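Local atomic coordinates of ML032222a iGluR (Mnemiopsis leidyi, PDB entry 4YKJ), a protein that probably forms part of a glutamate-receptor-like ion channel of a comb jelly, as the extracellular domain that binds small amino acids such as alanine and glycine. Residues Pro58-Phe63 and Glu72-Ile77; Asp91-Ser96 and Ser143-Thr148; Gly139-Arg144 and Phe183-Glu188. All coordinates share one frame; numbering follows the deposited sequence. Where two conformers were deposited one is given.

All three contacts are buried and touch the bound alanine. Contact 2 lies deepest, its centre about 7 Å from the centre of the chain, against about 12 Å for contacts 1 and 3. Contact 1 joins the loop after strand 52-56 to the start of helix 75-81. Contact 2 sets strand 91-93 against the start of helix 145-152. Contact 3 pairs strands 137-141 and 183-188. Contacts 2 and 3 share Ser143 and Arg144. Contact 1 relies on the Asp60 carboxylate, backbone bonds and a Met-aromatic pair, contact 2 on an Asn-His hydrogen bond and CH-pi packing, and contact 3 on sheet pairing and a salt bridge.

Contact 1. Residues Pro58-Phe63 and Glu72-Ile77; sequences PDDRKF and EWNGMI. With ALA (alanine), chain E.
The Phe63 ring is sandwiched between Met76 and the bound alanine. Met76 CE lies over one face, offset toward the rim, and comes 3.4 Å from Phe63 CD2. The alanine CB sits over the centre of the opposite face. The methyl contact is CH-pi, and with the sulfur farther out above the same face the pair is a Met-aromatic contact. Met76 reaches the ring because its chain bends at the last torsion (chi3 -75°), after an extended chi2. Its CG packs on the ring of Pro58, 3.6 Å from Pro58 CD.

The carboxylate of Asp60 stands nearly perpendicular to the amide of Asn74. Asp60 OD2 takes the N-H of Gly75 on its syn lone pair, at 2.9 Å. The other oxygen, Asp60 OD1, accepts from Lys62 N, which approaches from above the carboxylate plane, and this closes an Asx turn. One carboxylate therefore ties its own loop and the start of the helix together. Lys62 O accepts from Met76 N at 3.0 Å, and Phe63 O receives weak bonds from the same Met76 N-H and from Ile77 N.

The CA atoms come nearest at Lys62 and Gly75, and Gly75 CA is 3.0 Å from Lys62 O. A CB there would clash with that oxygen, and the positive phi also suits a glycine. Lys62 runs extended across the Asn74 amide, with Lys62 CD 3.4 Å from Asn74 ND2. The amide itself bonds to Ala65 N and to Ser143 OG.

Backbone N-H groups at the helix start thus meet a carboxylate and two carbonyls. The negative charge of Asp60 probably suits this helix end. The polar grip fixes the loop, and the Phe63 ring, backed by Met76, presents its other face to the methyl of the ligand.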
# COMPACT_ATOMS: atom_id res chain seq x y z
N PRO B 58 6.12 11.25 22.57
CA PRO B 58 5.07 12.03 23.24
C PRO B 58 5.01 11.66 24.72
O PRO B 58 5.04 10.47 25.04
CB PRO B 58 3.80 11.58 22.51
CG PRO B 58 4.09 10.21 22.11
CD PRO B 58 5.57 10.22 21.70
N ASP B 59 4.84 12.65 25.59
CA ASP B 59 4.71 12.37 27.01
C ASP B 59 3.52 11.46 27.31
O ASP B 59 3.55 10.70 28.28
CB ASP B 59 4.57 13.66 27.81
CG ASP B 59 5.85 14.48 27.84
OD1 ASP B 59 6.95 13.89 27.74
OD2 ASP B 59 5.75 15.72 27.98
N ASP B 60 2.46 11.56 26.51
CA ASP B 60 1.28 10.74 26.75
C ASP B 60 1.42 9.30 26.27
O ASP B 60 0.54 8.48 26.55
CB ASP B 60 -0.00 11.42 26.21
CG ASP B 60 -0.08 11.54 24.69
OD1 ASP B 60 0.72 10.91 23.97
OD2 ASP B 60 -0.98 12.28 24.22
N ARG B 61 2.53 9.02 25.59
CA ARG B 61 2.87 7.70 25.02
C ARG B 61 1.78 7.09 24.11
O ARG B 61 1.66 5.85 23.99
CB ARG B 61 3.36 6.74 26.13
CG ARG B 61 4.75 7.15 26.80
CD ARG B 61 5.87 7.35 25.75
NE ARG B 61 7.21 7.27 26.33
CZ ARG B 61 7.89 8.32 26.81
NH1 ARG B 61 7.39 9.54 26.78
NH2 ARG B 61 9.10 8.13 27.33
N LYS B 62 1.06 7.97 23.44
CA LYS B 62 -0.02 7.58 22.52
C LYS B 62 0.37 7.75 21.06
O LYS B 62 1.17 8.61 20.70
CB LYS B 62 -1.28 8.40 22.81
CG LYS B 62 -1.97 8.01 24.11
CD LYS B 62 -3.05 8.98 24.51
CE LYS B 62 -3.78 8.51 25.75
NZ LYS B 62 -4.82 9.48 26.19
N PHE B 63 -0.22 6.92 20.20
CA PHE B 63 0.00 7.08 18.79
C PHE B 63 -0.72 8.31 18.30
O PHE B 63 -0.12 9.21 17.69
CB PHE B 63 -0.39 5.81 18.03
CG PHE B 63 0.70 4.80 18.01
CD1 PHE B 63 0.97 4.03 19.13
CD2 PHE B 63 1.49 4.66 16.88
CE1 PHE B 63 2.06 3.12 19.12
CE2 PHE B 63 2.55 3.75 16.87
CZ PHE B 63 2.82 3.01 17.98
N GLU B 72 -9.43 18.04 19.68
CA GLU B 72 -7.98 18.05 19.76
C GLU B 72 -7.39 16.66 19.60
O GLU B 72 -8.00 15.65 19.97
CB GLU B 72 -7.51 18.60 21.11
CG GLU B 72 -8.01 20.00 21.46
CD GLU B 72 -7.22 21.12 20.82
OE1 GLU B 72 -6.20 20.87 20.14
OE2 GLU B 72 -7.62 22.29 21.01
N TRP B 73 -6.20 16.64 19.04
CA TRP B 73 -5.40 15.44 18.86
C TRP B 73 -4.52 15.20 20.07
O TRP B 73 -4.31 16.07 20.90
CB TRP B 73 -4.52 15.59 17.61
CG TRP B 73 -5.29 15.48 16.35
CD1 TRP B 73 -5.88 16.49 15.64
CD2 TRP B 73 -5.59 14.27 15.66
NE1 TRP B 73 -6.52 15.97 14.53
CE2 TRP B 73 -6.37 14.60 14.53
CE3 TRP B 73 -5.28 12.93 15.88
CZ2 TRP B 73 -6.82 13.64 13.63
CZ3 TRP B 73 -5.72 11.99 15.00
CH2 TRP B 73 -6.50 12.34 13.89
N ASN B 74 -4.01 13.97 20.14
CA ASN B 74 -3.03 13.59 21.14
C ASN B 74 -1.90 12.77 20.49
O ASN B 74 -1.81 12.64 19.28
CB ASN B 74 -3.68 12.86 22.33
CG ASN B 74 -4.34 11.58 21.96
OD1 ASN B 74 -4.14 11.05 20.88
ND2 ASN B 74 -5.15 11.06 22.86
N GLY B 75 -1.01 12.25 21.33
CA GLY B 75 0.05 11.38 20.86
C GLY B 75 1.03 12.00 19.91
O GLY B 75 1.30 13.19 19.93
N MET B 76 1.61 11.14 19.09
CA MET B 76 2.58 11.60 18.11
C MET B 76 1.94 12.51 17.09
O MET B 76 2.60 13.40 16.55
CB MET B 76 3.27 10.41 17.43
CG MET B 76 4.22 9.70 18.36
SD MET B 76 5.04 8.25 17.65
CE MET B 76 3.69 7.10 17.68
N ILE B 77 0.66 12.30 16.77
CA ILE B 77 -0.01 13.16 15.81
C ILE B 77 -0.03 14.59 16.34
O ILE B 77 0.30 15.54 15.62
CB ILE B 77 -1.45 12.68 15.52
CG1 ILE B 77 -1.49 11.25 14.96
CG2 ILE B 77 -2.16 13.65 14.61
CD1 ILE B 77 -0.98 11.08 13.54
N ALA E . -0.16 1.24 13.79
CA ALA E . -0.80 1.70 15.06
C ALA E . -1.17 3.17 14.98
O ALA E . -1.87 3.70 15.87
CB ALA E . 0.12 1.46 16.22
OXT ALA E . -0.83 3.86 14.01

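Contact 2. Residues Asp91-Ser96 and Ser143-Thr148; sequences DLSTNS and SRHPET. With ALA (alanine), chain E.
His145 lies across Ser93, whose CB sits over one face of the imidazole ring. Ser93 CB is 3.2 Å from His145 CG, a close CH-pi contact. The ring comes there because its CG is anti to the backbone N (chi1 166°). At the ring edge, Asn95 ND2 gives a nearly straight hydrogen bond to His145 ND1, 3.0 Å long. Amide and imidazole are almost coplanar, 3° apart, so this N-H lies in both planes.

The Asn95 amide is turned there by a chi1 of 69°, which places CG between the backbone N and the carbonyl carbon. Its OD1 caps Arg98 N at the start of helix 96-101. A water accepts from Asn95 ND2 and donates to Thr148 OG1. Thr148 CG2 also packs against the amide. An alanine in place of His145 is likely to leave Asn95 ND2 without its ring partner and to open a gap over Ser93 CB.

Both segments hold the bound alanine. Ser93 N gives a straight bond to the ligand OXT at 3.0 Å, and His145 N bonds to the ligand O at 2.9 Å. Ser93 OG and Asp91 O each lie 2.8 Å from the ligand N. Ser93 OG is also hydrogen-bonded to Glu188. Arg144, extended from CG to NE, lays its guanidinium over the alanine CB. Arg98 adds a further bond to the ligand.

Strand-end and helix-start N-H groups that grip the carboxylate of a ligand amino acid mark the cleft between the lobes of an ionotropic glutamate receptor ligand-binding domain.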
# COMPACT_ATOMS: atom_id res chain seq x y z
N ASP B 91 5.50 2.52 12.78
CA ASP B 91 4.40 1.89 12.05
C ASP B 91 3.13 2.71 12.23
O ASP B 91 2.33 2.40 13.11
CB ASP B 91 4.18 0.45 12.52
CG ASP B 91 3.92 0.31 14.02
OD1 ASP B 91 4.65 0.89 14.84
OD2 ASP B 91 2.99 -0.48 14.39
N LEU B 92 2.97 3.75 11.42
CA LEU B 92 1.82 4.65 11.57
C LEU B 92 0.76 4.25 10.56
O LEU B 92 0.95 4.32 9.34
CB LEU B 92 2.22 6.12 11.37
CG LEU B 92 1.13 7.11 11.80
CD1 LEU B 92 0.93 7.11 13.30
CD2 LEU B 92 1.46 8.51 11.30
N SER B 93 -0.37 3.78 11.06
CA SER B 93 -1.44 3.32 10.19
C SER B 93 -2.17 4.46 9.51
O SER B 93 -2.40 5.51 10.11
CB SER B 93 -2.47 2.55 10.99
OG SER B 93 -1.85 1.45 11.61
N THR B 94 -2.55 4.22 8.27
CA THR B 94 -3.38 5.13 7.48
C THR B 94 -4.85 5.04 7.88
O THR B 94 -5.45 3.97 7.85
CB THR B 94 -3.22 4.86 5.97
OG1 THR B 94 -3.50 3.47 5.70
CG2 THR B 94 -1.80 5.21 5.51
N ASN B 95 -5.42 6.18 8.28
CA ASN B 95 -6.85 6.28 8.49
C ASN B 95 -7.34 7.66 8.13
O ASN B 95 -6.56 8.62 8.08
CB ASN B 95 -7.30 5.77 9.88
CG ASN B 95 -6.87 6.65 11.05
OD1 ASN B 95 -7.10 7.87 11.07
ND2 ASN B 95 -6.32 6.03 12.07
N SER B 96 -8.64 7.75 7.85
CA SER B 96 -9.22 8.99 7.38
C SER B 96 -9.17 10.10 8.42
O SER B 96 -8.95 11.25 8.08
CB SER B 96 -10.66 8.75 6.92
OG SER B 96 -10.69 8.01 5.71
N SER B 143 -6.56 5.57 21.75
CA SER B 143 -5.82 6.53 20.92
C SER B 143 -4.83 5.86 19.98
O SER B 143 -3.82 6.44 19.59
CB SER B 143 -5.16 7.61 21.78
OG SER B 143 -6.16 8.38 22.44
N ARG B 144 -5.14 4.65 19.57
CA ARG B 144 -4.36 3.90 18.61
C ARG B 144 -5.29 3.56 17.44
O ARG B 144 -6.52 3.63 17.55
CB ARG B 144 -3.82 2.65 19.32
CG ARG B 144 -2.84 1.77 18.59
CD ARG B 144 -2.56 0.56 19.45
NE ARG B 144 -1.86 -0.52 18.77
CZ ARG B 144 -0.54 -0.67 18.71
NH1 ARG B 144 0.28 0.21 19.28
NH2 ARG B 144 -0.04 -1.69 18.06
N HIS B 145 -4.72 3.18 16.31
CA HIS B 145 -5.48 3.06 15.08
C HIS B 145 -6.69 2.09 15.14
O HIS B 145 -7.75 2.44 14.65
CB HIS B 145 -4.52 2.71 13.93
CG HIS B 145 -5.18 2.24 12.68
ND1 HIS B 145 -5.80 3.09 11.78
CD2 HIS B 145 -5.27 0.99 12.17
CE1 HIS B 145 -6.21 2.37 10.74
NE2 HIS B 145 -5.94 1.10 10.97
N PRO B 146 -6.53 0.87 15.68
CA PRO B 146 -7.70 -0.04 15.64
C PRO B 146 -8.91 0.59 16.31
O PRO B 146 -10.02 0.51 15.76
CB PRO B 146 -7.20 -1.27 16.38
CG PRO B 146 -5.69 -1.27 16.10
CD PRO B 146 -5.31 0.20 16.17
N GLU B 147 -8.74 1.25 17.45
CA GLU B 147 -9.85 1.95 18.09
C GLU B 147 -10.50 2.93 17.14
O GLU B 147 -11.74 2.98 17.06
CB GLU B 147 -9.36 2.69 19.34
CG GLU B 147 -10.45 3.42 20.08
CD GLU B 147 -9.93 4.36 21.11
OE1 GLU B 147 -9.16 5.27 20.76
OE2 GLU B 147 -10.30 4.21 22.30
N THR B 148 -9.71 3.73 16.43
CA THR B 148 -10.26 4.69 15.48
C THR B 148 -11.02 4.00 14.36
O THR B 148 -12.10 4.45 14.01
CB THR B 148 -9.17 5.62 14.94
OG1 THR B 148 -8.76 6.51 15.99
CG2 THR B 148 -9.62 6.48 13.77
N ALA E . -0.16 1.24 13.79
CA ALA E . -0.80 1.70 15.06
C ALA E . -1.17 3.17 14.98
O ALA E . -1.87 3.70 15.87
CB ALA E . 0.12 1.46 16.22
OXT ALA E . -0.83 3.86 14.01
O HOH W 1 -6.21 7.22 15.08

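Contact 3. Residues Gly139-Arg144 and Phe183-Glu188. With ALA (alanine), chain E.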
# COMPACT_ATOMS: atom_id res chain seq x y z
N GLY B 139 -10.88 -5.78 24.41
CA GLY B 139 -10.43 -4.41 24.42
C GLY B 139 -9.59 -4.05 23.23
O GLY B 139 -9.07 -4.89 22.50
N VAL B 140 -9.49 -2.73 23.04
CA VAL B 140 -8.55 -2.08 22.14
C VAL B 140 -7.77 -1.05 22.96
O VAL B 140 -8.23 -0.54 23.96
CB VAL B 140 -9.23 -1.36 20.95
CG1 VAL B 140 -9.90 -2.35 20.05
CG2 VAL B 140 -10.25 -0.35 21.43
N ILE B 141 -6.59 -0.69 22.46
CA ILE B 141 -5.78 0.34 23.09
C ILE B 141 -6.31 1.73 22.73
O ILE B 141 -6.59 2.01 21.56
CB ILE B 141 -4.32 0.21 22.62
CG1 ILE B 141 -3.71 -1.12 23.10
CG2 ILE B 141 -3.48 1.38 23.12
CD1 ILE B 141 -2.47 -1.52 22.35
N GLY B 142 -6.42 2.60 23.72
CA GLY B 142 -6.92 3.93 23.48
C GLY B 142 -5.98 4.77 22.64
O GLY B 142 -4.75 4.70 22.79
N SER B 143 -6.56 5.57 21.75
CA SER B 143 -5.82 6.53 20.92
C SER B 143 -4.83 5.86 19.98
O SER B 143 -3.82 6.44 19.59
CB SER B 143 -5.16 7.61 21.78
OG SER B 143 -6.16 8.38 22.44
N ARG B 144 -5.14 4.65 19.57
CA ARG B 144 -4.36 3.90 18.61
C ARG B 144 -5.29 3.56 17.44
O ARG B 144 -6.52 3.63 17.55
CB ARG B 144 -3.82 2.65 19.32
CG ARG B 144 -2.84 1.77 18.59
CD ARG B 144 -2.56 0.56 19.45
NE ARG B 144 -1.86 -0.52 18.77
CZ ARG B 144 -0.54 -0.67 18.71
NH1 ARG B 144 0.28 0.21 19.28
NH2 ARG B 144 -0.04 -1.69 18.06
N PHE B 183 -10.01 -13.35 27.20
CA PHE B 183 -9.90 -12.00 26.70
C PHE B 183 -9.66 -12.03 25.20
O PHE B 183 -8.93 -12.92 24.70
CB PHE B 183 -8.75 -11.29 27.42
CG PHE B 183 -8.74 -9.81 27.22
CD1 PHE B 183 -9.60 -9.01 27.93
CD2 PHE B 183 -7.92 -9.23 26.28
CE1 PHE B 183 -9.62 -7.63 27.73
CE2 PHE B 183 -7.92 -7.85 26.08
CZ PHE B 183 -8.77 -7.06 26.81
N VAL B 184 -10.31 -11.12 24.49
CA VAL B 184 -10.06 -10.86 23.08
C VAL B 184 -9.41 -9.47 22.92
O VAL B 184 -9.96 -8.45 23.32
CB VAL B 184 -11.36 -10.92 22.26
CG1 VAL B 184 -11.11 -10.57 20.78
CG2 VAL B 184 -12.00 -12.29 22.38
N PHE B 185 -8.22 -9.47 22.33
CA PHE B 185 -7.48 -8.24 22.04
C PHE B 185 -7.58 -8.00 20.55
O PHE B 185 -7.27 -8.88 19.74
CB PHE B 185 -6.01 -8.40 22.47
CG PHE B 185 -5.12 -7.20 22.16
CD1 PHE B 185 -5.62 -5.90 22.16
CD2 PHE B 185 -3.79 -7.40 21.86
CE1 PHE B 185 -4.77 -4.83 21.87
CE2 PHE B 185 -2.95 -6.33 21.58
CZ PHE B 185 -3.45 -5.08 21.58
N ILE B 186 -8.05 -6.81 20.18
CA ILE B 186 -8.22 -6.43 18.79
C ILE B 186 -7.17 -5.39 18.43
O ILE B 186 -7.14 -4.32 19.00
CB ILE B 186 -9.63 -5.85 18.55
CG1 ILE B 186 -10.71 -6.84 19.00
CG2 ILE B 186 -9.81 -5.46 17.08
CD1 ILE B 186 -12.11 -6.23 19.02
N ASP B 187 -6.24 -5.75 17.54
CA ASP B 187 -5.13 -4.87 17.18
C ASP B 187 -4.73 -5.11 15.73
O ASP B 187 -5.60 -5.24 14.88
CB ASP B 187 -3.95 -4.96 18.14
CG ASP B 187 -3.05 -3.73 18.07
OD1 ASP B 187 -3.46 -2.66 18.58
OD2 ASP B 187 -1.95 -3.84 17.47
N GLU B 188 -3.44 -5.08 15.43
CA GLU B 188 -2.96 -5.14 14.04
C GLU B 188 -2.14 -6.38 13.77
O GLU B 188 -1.34 -6.80 14.60
CB GLU B 188 -2.13 -3.90 13.71
CG GLU B 188 -2.93 -2.63 13.92
CD GLU B 188 -2.15 -1.36 13.72
OE1 GLU B 188 -0.90 -1.38 13.77
OE2 GLU B 188 -2.79 -0.31 13.53
N ALA E . -0.16 1.24 13.79
CA ALA E . -0.80 1.70 15.06
C ALA E . -1.17 3.17 14.98
O ALA E . -1.87 3.70 15.87
CB ALA E . 0.12 1.46 16.22
OXT ALA E . -0.83 3.86 14.01
O HOH W 2 -5.79 -2.08 19.87
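Arg144 forms a side-on salt bridge to Asp187 through two nitrogens, with guanidinium and carboxylate planes 31° apart. Its NE meets Asp187 OD1 on the syn lone pair at 2.7 Å, and its NH2 reaches Asp187 OD2 at 2.9 Å. Asp187 CG, opposite the backbone N (chi1 -159°), swings its carboxylate to the arginine. Arg144 NH1 has a second acid partner, Glu17.

The strands pair tightly at Gly139. Gly139 N bonds to Val184 O at 3.0 Å, and Ile186 N bonds to Gly139 O at 3.2 Å. A side chain on Gly139 would crowd Phe183 CZ. Phe185 turns its ring edge to Gly139 O and to Ile141 CD1, which is 3.8 Å from Phe185 CZ.

Beyond Gly139 a water joins the strands less directly: it accepts from Ile141 N and donates to Ile186 O and Asp187 OD1. Glu188 OE1 lies 2.7 Å from the alanine N, and Tyr214 also bonds to this oxygen.

Parallel strands 137-141 and 183-188, with helices and strand 166-168 between them in the chain, fit the second lobe of the periplasmic-binding-protein-like fold. The turn after the first brings in Arg144, and the end of the second Glu188.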